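Local atomic coordinates of ATP phosphoribosyltransferase (Methanobacterium thermoautotrophicum, PDB entry 2VD3), a protein that probably catalyses the magnesium-dependent condensation of ATP with 5-phosphoribose 1-diphosphate, the first and rate-controlling step of histidine biosynthesis, and is held here in its histidine-inhibited form. Residues 97-102 / 166-171; 147-152 / 156-161; 241-246 / 251-256. One frame throughout, in Å; residues are numbered along the deposited sequence.

Interaction 1. Residues 97-102 / 166-171; sequences VLAAPE and TTLRMN
This is a helix-on-sheet contact: Leu168 of the short helix 166-170 sits on Val97 and Ala99 of strand 94-101, inside the catalytic part of the ATP phosphoribosyltransferase. One methyl does nearly all the work. Leu168 CD2 meets Val97 CG2 tip to tip at 3.7 Å, and the same CD2 lies 3.9 Å from Ala99 CB. Because Val97 and Ala99 are two apart on the strand, both point to the helix, and the leucine methyl touches the pair of them. Leu168 reaches this spot with its CG anti to the carbonyl carbon (chi1 -80°), while Val97 offers the methyl that stands between its own backbone N and carbonyl carbon. The backbones stay well apart, 7.9 Å between Ala99 CA and Leu168 CA. Val175 of strand 173-188 touches both Val97 and Leu168, and Asp160 and Ser162 of strand 157-162 also pack against the leucine. On its outer side the helix meets another copy of the protein, where Arg169 and Met170 lie on Phe151 of the second subunit. No hydrogen bond crosses between 97-102 and 166-171, so these two segments hold together by dispersion and by the burial of three small or branched apolar side chains.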
ATOM      1  N   VAL A  97      14.268 -20.140 -18.366  1.00 50.15           N
ATOM      2  CA  VAL A  97      15.372 -21.102 -18.304  1.00 50.16           C
ATOM      3  C   VAL A  97      15.038 -22.305 -17.430  1.00 50.46           C
ATOM      4  O   VAL A  97      14.160 -22.228 -16.566  1.00 50.69           O
ATOM      5  CB  VAL A  97      16.715 -20.459 -17.814  1.00 50.04           C
ATOM      6  CG1 VAL A  97      17.193 -19.396 -18.787  1.00 49.39           C
ATOM      7  CG2 VAL A  97      16.600 -19.913 -16.384  1.00 49.60           C
ATOM      8  N   LEU A  98      15.732 -23.414 -17.675  1.00 50.59           N
ATOM      9  CA  LEU A  98      15.688 -24.566 -16.784  1.00 50.87           C
ATOM     10  C   LEU A  98      16.926 -24.498 -15.910  1.00 51.47           C
ATOM     11  O   LEU A  98      18.040 -24.398 -16.420  1.00 51.67           O
ATOM     12  CB  LEU A  98      15.666 -25.874 -17.576  1.00 50.58           C
ATOM     13  CG  LEU A  98      15.401 -27.182 -16.822  1.00 50.15           C
ATOM     14  CD1 LEU A  98      13.989 -27.241 -16.249  1.00 49.06           C
ATOM     15  CD2 LEU A  98      15.638 -28.362 -17.743  1.00 50.62           C
ATOM     16  N   ALA A  99      16.727 -24.537 -14.596  1.00 52.24           N
ATOM     17  CA  ALA A  99      17.821 -24.356 -13.642  1.00 52.79           C
ATOM     18  C   ALA A  99      17.865 -25.462 -12.594  1.00 53.25           C
ATOM     19  O   ALA A  99      16.834 -26.044 -12.248  1.00 53.40           O
ATOM     20  CB  ALA A  99      17.727 -22.989 -12.977  1.00 52.61           C
ATOM     21  N   ALA A 100      19.071 -25.741 -12.101  1.00 53.73           N
ATOM     22  CA  ALA A 100      19.298 -26.767 -11.084  1.00 54.30           C
ATOM     23  C   ALA A 100      20.118 -26.209  -9.914  1.00 54.77           C
ATOM     24  O   ALA A 100      20.922 -25.298 -10.117  1.00 54.82           O
ATOM     25  CB  ALA A 100      20.009 -27.959 -11.703  1.00 54.28           C
ATOM     26  N   PRO A 101      19.884 -26.716  -8.680  1.00 55.29           N
ATOM     27  CA  PRO A 101      20.801 -26.489  -7.552  1.00 55.82           C
ATOM     28  C   PRO A 101      22.252 -26.628  -7.998  1.00 56.22           C
ATOM     29  O   PRO A 101      22.630 -27.679  -8.504  1.00 56.38           O
ATOM     30  CB  PRO A 101      20.435 -27.616  -6.587  1.00 55.75           C
ATOM     31  CG  PRO A 101      18.969 -27.808  -6.809  1.00 55.56           C
ATOM     32  CD  PRO A 101      18.697 -27.486  -8.263  1.00 55.21           C
ATOM     33  N   GLU A 102      23.045 -25.569  -7.827  1.00 56.75           N
ATOM     34  CA  GLU A 102      24.380 -25.496  -8.440  1.00 57.48           C
ATOM     35  C   GLU A 102      25.278 -26.703  -8.154  1.00 57.72           C
ATOM     36  O   GLU A 102      26.093 -27.078  -8.993  1.00 57.84           O
ATOM     37  CB  GLU A 102      25.093 -24.185  -8.073  1.00 57.58           C
ATOM     38  CG  GLU A 102      25.743 -24.150  -6.685  1.00 57.73           C
ATOM     39  CD  GLU A 102      26.188 -22.752  -6.278  1.00 57.85           C
ATOM     40  OE1 GLU A 102      25.700 -21.761  -6.875  1.00 58.45           O
ATOM     41  OE2 GLU A 102      27.019 -22.643  -5.354  1.00 58.19           O
ATOM     42  N   THR A 166      21.290 -13.347 -12.155  1.00 69.08           N
ATOM     43  CA  THR A 166      21.574 -12.906 -10.783  1.00 69.47           C
ATOM     44  C   THR A 166      20.646 -13.478  -9.692  1.00 69.62           C
ATOM     45  O   THR A 166      21.123 -14.012  -8.690  1.00 69.84           O
ATOM     46  CB  THR A 166      21.663 -11.362 -10.694  1.00 69.61           C
ATOM     47  OG1 THR A 166      20.468 -10.766 -11.227  1.00 69.56           O
ATOM     48  CG2 THR A 166      22.890 -10.853 -11.468  1.00 69.26           C
ATOM     49  N   THR A 167      19.335 -13.379  -9.887  1.00 69.81           N
ATOM     50  CA  THR A 167      18.365 -14.014  -8.980  1.00 70.03           C
ATOM     51  C   THR A 167      18.539 -15.546  -8.915  1.00 70.15           C
ATOM     52  O   THR A 167      18.107 -16.203  -7.953  1.00 70.35           O
ATOM     53  CB  THR A 167      16.913 -13.610  -9.353  1.00 69.99           C
ATOM     54  OG1 THR A 167      16.661 -12.287  -8.867  1.00 70.47           O
ATOM     55  CG2 THR A 167      15.871 -14.564  -8.760  1.00 70.02           C
ATOM     56  N   LEU A 168      19.182 -16.111  -9.934  1.00 69.80           N
ATOM     57  CA  LEU A 168      19.466 -17.536  -9.939  1.00 69.41           C
ATOM     58  C   LEU A 168      20.728 -17.856  -9.140  1.00 69.13           C
ATOM     59  O   LEU A 168      20.723 -18.793  -8.336  1.00 69.27           O
ATOM     60  CB  LEU A 168      19.551 -18.075 -11.369  1.00 69.44           C
ATOM     61  CG  LEU A 168      18.216 -18.353 -12.062  1.00 69.39           C
ATOM     62  CD1 LEU A 168      17.479 -17.068 -12.445  1.00 69.62           C
ATOM     63  CD2 LEU A 168      18.460 -19.211 -13.279  1.00 69.45           C
ATOM     64  N   ARG A 169      21.793 -17.074  -9.344  1.00 68.56           N
ATOM     65  CA  ARG A 169      23.046 -17.271  -8.603  1.00 68.34           C
ATOM     66  C   ARG A 169      22.839 -17.027  -7.104  1.00 67.84           C
ATOM     67  O   ARG A 169      23.471 -17.669  -6.273  1.00 67.69           O
ATOM     68  CB  ARG A 169      24.189 -16.376  -9.121  1.00 68.53           C
ATOM     69  CG  ARG A 169      24.287 -16.165 -10.640  1.00 69.12           C
ATOM     70  CD  ARG A 169      24.569 -17.430 -11.447  1.00 70.50           C
ATOM     71  NE  ARG A 169      24.198 -17.231 -12.854  1.00 72.18           N
ATOM     72  CZ  ARG A 169      23.970 -18.201 -13.745  1.00 73.00           C
ATOM     73  NH1 ARG A 169      24.070 -19.485 -13.407  1.00 72.67           N
ATOM     74  NH2 ARG A 169      23.635 -17.883 -14.992  1.00 73.06           N
ATOM     75  N   MET A 170      21.938 -16.100  -6.783  1.00 67.33           N
ATOM     76  CA  MET A 170      21.617 -15.724  -5.405  1.00 66.85           C
ATOM     77  C   MET A 170      20.980 -16.880  -4.634  1.00 65.86           C
ATOM     78  O   MET A 170      21.250 -17.066  -3.450  1.00 65.93           O
ATOM     79  CB  MET A 170      20.679 -14.511  -5.416  1.00 67.01           C
ATOM     80  CG  MET A 170      20.796 -13.576  -4.219  1.00 67.46           C
ATOM     81  SD  MET A 170      20.263 -11.890  -4.617  1.00 67.80           S
ATOM     82  CE  MET A 170      18.639 -12.174  -5.340  1.00 68.08           C
ATOM     83  N   ASN A 171      20.134 -17.647  -5.315  1.00 64.74           N
ATOM     84  CA  ASN A 171      19.559 -18.868  -4.753  1.00 63.64           C
ATOM     85  C   ASN A 171      20.427 -20.089  -5.030  1.00 62.87           C
ATOM     86  O   ASN A 171      19.973 -21.231  -4.878  1.00 62.76           O
ATOM     87  CB  ASN A 171      18.144 -19.105  -5.304  1.00 63.71           C
ATOM     88  CG  ASN A 171      17.069 -18.485  -4.440  1.00 63.29           C
ATOM     89  OD1 ASN A 171      16.864 -18.883  -3.288  1.00 62.06           O
ATOM     90  ND2 ASN A 171      16.367 -17.507  -4.995  1.00 63.58           N
TER

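Interaction 2. Residues 147-152 / 156-161; sequences EIAPFI and DLITDL. With MG (magnesium ion), chain J.
Ile158 turns CG1 between its backbone N and carbonyl carbon (chi1 71°), which sends CD1 to Glu147 and leaves CG2 for Pro150 and Ala149. Ile158 CD1 stops 3.8 Å from Glu147 CA, while Ile158 CG2 rests 3.7 Å from Pro150 CD, proline and isoleucine crossing at about a right angle. Ala149 CB adds a looser touch on CG2. An alanine in place of Ile158 would probably open a gap beneath Pro150 and leave the backbone at Glu147 without its apolar support. Further along, Asp160 has CG anti to the backbone N (chi1 -157°), which carries Asp160 OD2 to the magnesium ion, 2.2 Å away. Glu147 CG lies 4.0 Å from Asp160 OD1, and the bend of the chain beyond it turns the carboxylate toward the magnesium ion, with its plane 42° from that of Asp160. Glu147 OE2 is 4.1 Å from the magnesium ion, too far for direct coordination, but the cation would be expected to ease the repulsion between the two acids. The segment 147-152 thus lies over one face of strand 157-162, which runs between strands 94-101 and 117-120 in the sheet; Pro150 also touches Pro101, Ala149 reaches Ala119, and Ile148 and Phe151 face Leu38 and Phe39 of the fourth subunit.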
ATOM      1  N   GLU A 147      12.058 -20.605  -7.167  1.00 52.05           N
ATOM      2  CA  GLU A 147      13.443 -20.583  -6.663  1.00 52.31           C
ATOM      3  C   GLU A 147      13.608 -21.238  -5.292  1.00 52.09           C
ATOM      4  O   GLU A 147      14.718 -21.622  -4.911  1.00 52.19           O
ATOM      5  CB  GLU A 147      13.996 -19.151  -6.580  1.00 52.54           C
ATOM      6  CG  GLU A 147      13.449 -18.154  -7.601  1.00 54.41           C
ATOM      7  CD  GLU A 147      12.184 -17.453  -7.117  1.00 55.62           C
ATOM      8  OE1 GLU A 147      12.022 -17.274  -5.888  1.00 56.76           O
ATOM      9  OE2 GLU A 147      11.351 -17.083  -7.970  1.00 56.39           O
ATOM     10  N   ILE A 148      12.509 -21.345  -4.553  1.00 52.02           N
ATOM     11  CA  ILE A 148      12.520 -21.908  -3.196  1.00 51.92           C
ATOM     12  C   ILE A 148      12.239 -23.419  -3.201  1.00 51.40           C
ATOM     13  O   ILE A 148      12.572 -24.120  -2.246  1.00 51.41           O
ATOM     14  CB  ILE A 148      11.525 -21.133  -2.272  1.00 52.18           C
ATOM     15  CG1 ILE A 148      11.923 -19.653  -2.194  1.00 52.70           C
ATOM     16  CG2 ILE A 148      11.489 -21.714  -0.866  1.00 52.56           C
ATOM     17  CD1 ILE A 148      10.866 -18.756  -1.603  1.00 54.52           C
ATOM     18  N   ALA A 149      11.661 -23.912  -4.296  1.00 50.93           N
ATOM     19  CA  ALA A 149      11.205 -25.309  -4.402  1.00 50.52           C
ATOM     20  C   ALA A 149      12.249 -26.414  -4.116  1.00 50.19           C
ATOM     21  O   ALA A 149      11.905 -27.410  -3.479  1.00 50.26           O
ATOM     22  CB  ALA A 149      10.508 -25.551  -5.736  1.00 50.22           C
ATOM     23  N   PRO A 150      13.504 -26.264  -4.597  1.00 49.91           N
ATOM     24  CA  PRO A 150      14.546 -27.224  -4.198  1.00 49.91           C
ATOM     25  C   PRO A 150      14.876 -27.156  -2.710  1.00 49.87           C
ATOM     26  O   PRO A 150      15.060 -28.191  -2.076  1.00 49.46           O
ATOM     27  CB  PRO A 150      15.765 -26.792  -5.021  1.00 49.77           C
ATOM     28  CG  PRO A 150      15.210 -25.958  -6.128  1.00 49.97           C
ATOM     29  CD  PRO A 150      14.038 -25.263  -5.535  1.00 50.04           C
ATOM     30  N   PHE A 151      14.936 -25.938  -2.173  1.00 50.25           N
ATOM     31  CA  PHE A 151      15.199 -25.708  -0.759  1.00 50.88           C
ATOM     32  C   PHE A 151      14.199 -26.411   0.176  1.00 50.87           C
ATOM     33  O   PHE A 151      14.598 -26.968   1.195  1.00 51.07           O
ATOM     34  CB  PHE A 151      15.267 -24.201  -0.469  1.00 51.35           C
ATOM     35  CG  PHE A 151      15.517 -23.869   0.973  1.00 51.94           C
ATOM     36  CD1 PHE A 151      16.768 -24.084   1.548  1.00 52.84           C
ATOM     37  CD2 PHE A 151      14.500 -23.332   1.759  1.00 53.33           C
ATOM     38  CE1 PHE A 151      17.003 -23.776   2.895  1.00 53.33           C
ATOM     39  CE2 PHE A 151      14.720 -23.021   3.110  1.00 53.49           C
ATOM     40  CZ  PHE A 151      15.977 -23.243   3.676  1.00 53.26           C
ATOM     41  N   ILE A 152      12.914 -26.394  -0.175  1.00 50.86           N
ATOM     42  CA  ILE A 152      11.884 -27.055   0.645  1.00 50.74           C
ATOM     43  C   ILE A 152      11.560 -28.501   0.220  1.00 50.62           C
ATOM     44  O   ILE A 152      10.664 -29.131   0.783  1.00 50.76           O
ATOM     45  CB  ILE A 152      10.588 -26.195   0.767  1.00 50.82           C
ATOM     46  CG1 ILE A 152       9.848 -26.111  -0.576  1.00 50.85           C
ATOM     47  CG2 ILE A 152      10.927 -24.800   1.311  1.00 51.20           C
ATOM     48  CD1 ILE A 152       8.478 -25.416  -0.528  1.00 50.28           C
ATOM     49  N   ASP A 156      13.406 -31.034  -7.787  1.00 49.06           N
ATOM     50  CA  ASP A 156      14.832 -31.133  -8.087  1.00 48.81           C
ATOM     51  C   ASP A 156      15.256 -29.958  -8.965  1.00 48.49           C
ATOM     52  O   ASP A 156      16.315 -29.372  -8.756  1.00 48.46           O
ATOM     53  CB  ASP A 156      15.142 -32.451  -8.801  1.00 48.97           C
ATOM     54  CG  ASP A 156      14.615 -33.662  -8.054  1.00 49.77           C
ATOM     55  OD1 ASP A 156      15.049 -33.897  -6.904  1.00 50.96           O
ATOM     56  OD2 ASP A 156      13.768 -34.381  -8.622  1.00 50.23           O
ATOM     57  N   LEU A 157      14.419 -29.622  -9.944  1.00 48.16           N
ATOM     58  CA  LEU A 157      14.695 -28.536 -10.886  1.00 47.90           C
ATOM     59  C   LEU A 157      13.574 -27.505 -10.929  1.00 47.85           C
ATOM     60  O   LEU A 157      12.442 -27.760 -10.509  1.00 47.69           O
ATOM     61  CB  LEU A 157      14.911 -29.086 -12.295  1.00 47.90           C
ATOM     62  CG  LEU A 157      15.936 -30.195 -12.510  1.00 48.25           C
ATOM     63  CD1 LEU A 157      15.629 -30.936 -13.792  1.00 48.23           C
ATOM     64  CD2 LEU A 157      17.330 -29.615 -12.541  1.00 48.44           C
ATOM     65  N   ILE A 158      13.900 -26.331 -11.450  1.00 47.74           N
ATOM     66  CA  ILE A 158      12.924 -25.265 -11.581  1.00 47.94           C
ATOM     67  C   ILE A 158      13.020 -24.654 -12.964  1.00 48.12           C
ATOM     68  O   ILE A 158      13.990 -24.872 -13.681  1.00 48.33           O
ATOM     69  CB  ILE A 158      13.104 -24.155 -10.492  1.00 47.68           C
ATOM     70  CG1 ILE A 158      14.368 -23.324 -10.744  1.00 47.30           C
ATOM     71  CG2 ILE A 158      13.134 -24.766  -9.088  1.00 47.66           C
ATOM     72  CD1 ILE A 158      14.323 -21.923 -10.152  1.00 46.11           C
ATOM     73  N   THR A 159      11.992 -23.913 -13.344  1.00 48.50           N
ATOM     74  CA  THR A 159      12.089 -23.011 -14.472  1.00 48.77           C
ATOM     75  C   THR A 159      12.059 -21.625 -13.871  1.00 49.63           C
ATOM     76  O   THR A 159      11.592 -21.445 -12.744  1.00 49.78           O
ATOM     77  CB  THR A 159      10.930 -23.169 -15.481  1.00 48.57           C
ATOM     78  OG1 THR A 159       9.713 -22.693 -14.898  1.00 46.96           O
ATOM     79  CG2 THR A 159      10.774 -24.624 -15.927  1.00 47.61           C
ATOM     80  N   ASP A 160      12.563 -20.647 -14.607  1.00 50.75           N
ATOM     81  CA  ASP A 160      12.534 -19.279 -14.125  1.00 52.01           C
ATOM     82  C   ASP A 160      12.665 -18.278 -15.253  1.00 52.85           C
ATOM     83  O   ASP A 160      13.272 -18.563 -16.291  1.00 53.12           O
ATOM     84  CB  ASP A 160      13.633 -19.049 -13.086  1.00 52.14           C
ATOM     85  CG  ASP A 160      13.328 -17.886 -12.177  1.00 52.49           C
ATOM     86  OD1 ASP A 160      14.230 -17.456 -11.440  1.00 53.67           O
ATOM     87  OD2 ASP A 160      12.179 -17.398 -12.201  1.00 53.51           O
ATOM     88  N   LEU A 161      12.107 -17.098 -15.025  1.00 53.81           N
ATOM     89  CA  LEU A 161      12.080 -16.041 -16.017  1.00 55.46           C
ATOM     90  C   LEU A 161      13.036 -14.917 -15.595  1.00 56.49           C
ATOM     91  O   LEU A 161      12.818 -14.293 -14.568  1.00 56.87           O
ATOM     92  CB  LEU A 161      10.642 -15.521 -16.129  1.00 55.53           C
ATOM     93  CG  LEU A 161      10.119 -14.872 -17.411  1.00 55.84           C
ATOM     94  CD1 LEU A 161      10.151 -15.851 -18.571  1.00 54.81           C
ATOM     95  CD2 LEU A 161       8.703 -14.342 -17.165  1.00 55.24           C
TER
HETATM   96 MG    MG J1294      10.850 -15.682 -11.810  1.00 70.94          MG

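Interaction 3. Residues 241-246 / 251-256; sequences PTVSEV and GVVAVH. With HIS (histidine), chain C.
Val243 and Val253 lean on each other obliquely across a beta hairpin, with Val243 CG1 3.8 Å from Val253 CB. Val243 CG1 lies anti to the backbone N (chi1 -178°), which carries it along to Val253 as well as leaving CG2 near Val255, its partner in a non-hydrogen-bonded pair. At the start of the hairpin Pro241 lays CB against Val255 CG1 at 3.6 Å. Val243, Val253 and Val255 all touch Leu228 of helix 228-234, which packs on this face. Toward the turn, Val246 crosses Val252 obliquely, its CB 3.7 Å from Val252 CG1, and swings CG2 over to Ala254 CB. Thr242, Ser244, Ala254 and His256 share the other face.

The backbones are joined in two hydrogen-bonded pairs, Thr242 with His256 and Ser244 with Ala254, each closed by two bonds. Thr242 N to His256 O is 2.8 Å; Val246 N to Val252 O is longer and more bent (138°). Strand 242-246 is an edge within its chain only: it forms antiparallel ladders with strands of the third and fifth subunits, so the sheet continues through the assembly.

Thr242 turns OG1 anti to its carbonyl carbon (chi1 -56°), and this OG1 accepts a 2.6 Å hydrogen bond from the amino N of the bound histidine. Gly240 O and Met238 N of the same chain also bind this ligand, and so does Asp278 O of the fifth subunit. The inhibitor's amino group is therefore read by a hydroxyl carried on a strand bonded to its hairpin partner and to neighbouring subunits, in a pocket shared between subunits, consistent with feedback control through the assembly.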
ATOM      1  N   PRO A 241      23.828  14.085 -44.394  1.00 46.59           N
ATOM      2  CA  PRO A 241      23.624  15.142 -43.401  1.00 46.41           C
ATOM      3  C   PRO A 241      22.936  16.363 -43.996  1.00 46.24           C
ATOM      4  O   PRO A 241      23.184  16.719 -45.153  1.00 46.56           O
ATOM      5  CB  PRO A 241      25.050  15.502 -42.969  1.00 46.55           C
ATOM      6  CG  PRO A 241      25.921  15.054 -44.085  1.00 46.38           C
ATOM      7  CD  PRO A 241      25.259  13.826 -44.631  1.00 46.61           C
ATOM      8  N   THR A 242      22.062  16.979 -43.212  1.00 46.14           N
ATOM      9  CA  THR A 242      21.374  18.200 -43.622  1.00 45.79           C
ATOM     10  C   THR A 242      22.216  19.382 -43.167  1.00 46.04           C
ATOM     11  O   THR A 242      22.590  19.471 -41.991  1.00 45.88           O
ATOM     12  CB  THR A 242      19.940  18.281 -43.036  1.00 45.67           C
ATOM     13  OG1 THR A 242      19.189  17.115 -43.401  1.00 44.88           O
ATOM     14  CG2 THR A 242      19.212  19.508 -43.547  1.00 45.30           C
ATOM     15  N   VAL A 243      22.504  20.281 -44.110  1.00 46.18           N
ATOM     16  CA  VAL A 243      23.418  21.400 -43.898  1.00 46.20           C
ATOM     17  C   VAL A 243      22.713  22.744 -44.095  1.00 46.52           C
ATOM     18  O   VAL A 243      22.105  22.986 -45.140  1.00 46.88           O
ATOM     19  CB  VAL A 243      24.643  21.288 -44.843  1.00 46.16           C
ATOM     20  CG1 VAL A 243      25.636  22.428 -44.610  1.00 45.64           C
ATOM     21  CG2 VAL A 243      25.327  19.943 -44.657  1.00 45.81           C
ATOM     22  N   SER A 244      22.811  23.617 -43.095  1.00 46.69           N
ATOM     23  CA  SER A 244      22.120  24.905 -43.118  1.00 47.04           C
ATOM     24  C   SER A 244      23.025  26.065 -42.693  1.00 47.47           C
ATOM     25  O   SER A 244      24.016  25.864 -41.998  1.00 47.68           O
ATOM     26  CB  SER A 244      20.874  24.850 -42.236  1.00 47.00           C
ATOM     27  OG  SER A 244      19.924  23.929 -42.744  1.00 47.25           O
ATOM     28  N   GLU A 245      22.678  27.275 -43.121  1.00 47.75           N
ATOM     29  CA  GLU A 245      23.512  28.447 -42.878  1.00 48.26           C
ATOM     30  C   GLU A 245      23.373  28.905 -41.431  1.00 48.22           C
ATOM     31  O   GLU A 245      22.298  28.786 -40.832  1.00 48.15           O
ATOM     32  CB  GLU A 245      23.131  29.585 -43.840  1.00 48.40           C
ATOM     33  CG  GLU A 245      24.132  30.740 -43.922  1.00 49.93           C
ATOM     34  CD  GLU A 245      25.330  30.454 -44.839  1.00 52.26           C
ATOM     35  OE1 GLU A 245      26.319  31.225 -44.788  1.00 52.49           O
ATOM     36  OE2 GLU A 245      25.286  29.470 -45.614  1.00 52.88           O
ATOM     37  N   VAL A 246      24.475  29.411 -40.878  1.00 48.12           N
ATOM     38  CA  VAL A 246      24.487  30.016 -39.550  1.00 48.15           C
ATOM     39  C   VAL A 246      24.943  31.465 -39.688  1.00 48.31           C
ATOM     40  O   VAL A 246      25.952  31.735 -40.334  1.00 48.28           O
ATOM     41  CB  VAL A 246      25.409  29.237 -38.575  1.00 48.08           C
ATOM     42  CG1 VAL A 246      25.617  30.001 -37.267  1.00 48.02           C
ATOM     43  CG2 VAL A 246      24.844  27.858 -38.294  1.00 47.58           C
ATOM     44  N   GLY A 251      32.182  31.677 -41.864  1.00 50.52           N
ATOM     45  CA  GLY A 251      31.290  30.853 -42.669  1.00 49.78           C
ATOM     46  C   GLY A 251      30.989  29.575 -41.903  1.00 49.29           C
ATOM     47  O   GLY A 251      31.589  28.531 -42.153  1.00 49.18           O
ATOM     48  N   VAL A 252      30.074  29.673 -40.943  1.00 48.83           N
ATOM     49  CA  VAL A 252      29.676  28.527 -40.135  1.00 48.33           C
ATOM     50  C   VAL A 252      28.403  27.934 -40.716  1.00 48.17           C
ATOM     51  O   VAL A 252      27.484  28.665 -41.086  1.00 48.20           O
ATOM     52  CB  VAL A 252      29.461  28.916 -38.650  1.00 48.17           C
ATOM     53  CG1 VAL A 252      28.763  27.800 -37.877  1.00 48.35           C
ATOM     54  CG2 VAL A 252      30.784  29.253 -37.995  1.00 48.19           C
ATOM     55  N   VAL A 253      28.369  26.608 -40.815  1.00 47.86           N
ATOM     56  CA  VAL A 253      27.134  25.901 -41.144  1.00 47.46           C
ATOM     57  C   VAL A 253      26.635  25.089 -39.947  1.00 47.32           C
ATOM     58  O   VAL A 253      27.372  24.875 -38.981  1.00 47.43           O
ATOM     59  CB  VAL A 253      27.263  25.012 -42.419  1.00 47.42           C
ATOM     60  CG1 VAL A 253      27.599  25.864 -43.644  1.00 47.08           C
ATOM     61  CG2 VAL A 253      28.293  23.911 -42.235  1.00 47.32           C
ATOM     62  N   ALA A 254      25.372  24.679 -40.010  1.00 46.99           N
ATOM     63  CA  ALA A 254      24.783  23.773 -39.031  1.00 46.77           C
ATOM     64  C   ALA A 254      24.504  22.455 -39.733  1.00 46.68           C
ATOM     65  O   ALA A 254      23.969  22.438 -40.843  1.00 46.88           O
ATOM     66  CB  ALA A 254      23.504  24.351 -38.462  1.00 46.57           C
ATOM     67  N   VAL A 255      24.888  21.353 -39.099  1.00 46.36           N
ATOM     68  CA  VAL A 255      24.753  20.043 -39.718  1.00 46.19           C
ATOM     69  C   VAL A 255      23.908  19.143 -38.830  1.00 46.39           C
ATOM     70  O   VAL A 255      24.194  19.007 -37.634  1.00 46.52           O
ATOM     71  CB  VAL A 255      26.129  19.381 -39.948  1.00 46.11           C
ATOM     72  CG1 VAL A 255      25.971  18.045 -40.656  1.00 45.98           C
ATOM     73  CG2 VAL A 255      27.039  20.289 -40.747  1.00 45.84           C
ATOM     74  N   HIS A 256      22.850  18.560 -39.394  1.00 46.32           N
ATOM     75  CA  HIS A 256      21.990  17.619 -38.667  0.50 46.45           C
ATOM     76  C   HIS A 256      21.963  16.237 -39.340  1.00 46.53           C
ATOM     77  O   HIS A 256      21.879  16.154 -40.565  1.00 46.45           O
ATOM     78  CB  HIS A 256      20.550  18.155 -38.545  0.50 46.44           C
ATOM     79  CG  HIS A 256      20.448  19.645 -38.372  0.50 46.45           C
ATOM     80  ND1 HIS A 256      19.453  20.391 -38.967  0.50 46.31           N
ATOM     81  CD2 HIS A 256      21.208  20.525 -37.673  0.50 46.22           C
ATOM     82  CE1 HIS A 256      19.603  21.663 -38.643  0.50 46.06           C
ATOM     83  NE2 HIS A 256      20.662  21.772 -37.861  0.50 45.77           N
TER
HETATM   84  N   HIS C1290      19.172  14.489 -43.626  1.00 41.29           N
HETATM   85  CA  HIS C1290      19.404  13.832 -42.296  1.00 41.28           C
HETATM   86  C   HIS C1290      19.505  12.319 -42.433  1.00 41.66           C
HETATM   87  O   HIS C1290      19.909  11.630 -41.498  1.00 41.83           O
HETATM   88  CB  HIS C1290      18.287  14.189 -41.310  1.00 41.34           C
HETATM   89  CG  HIS C1290      16.911  13.880 -41.816  1.00 40.07           C
HETATM   90  ND1 HIS C1290      15.980  14.861 -42.087  1.00 40.10           N
HETATM   91  CD2 HIS C1290      16.309  12.701 -42.101  1.00 38.56           C
HETATM   92  CE1 HIS C1290      14.864  14.298 -42.519  1.00 38.84           C
HETATM   93  NE2 HIS C1290      15.041  12.988 -42.540  1.00 39.03           N
HETATM   94  OXT HIS C1290      19.177  11.745 -43.481  1.00 42.08           O

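How the interactions relate
Interactions 1 and 2 belong to one piece of the fold. Their centres are about 8 Å apart, strands 94-101 and 157-162 are sheet neighbours, and Val97 N probably bonds to Asp160 O at 2.8 Å; along the chain, interaction 2 is nested within the loop that interaction 1 closes. Interaction 1 is buried and wholly apolar, whereas interaction 2 is partly exposed and passes from apolar packing to acidic groups beside a magnesium ion. Interaction 3 lies in the C-terminal domain, its centre about 54 Å and 60 Å from those of the others. It too is buried, but backbone hydrogen bonds dominate there, and its site holds the inhibitor histidine.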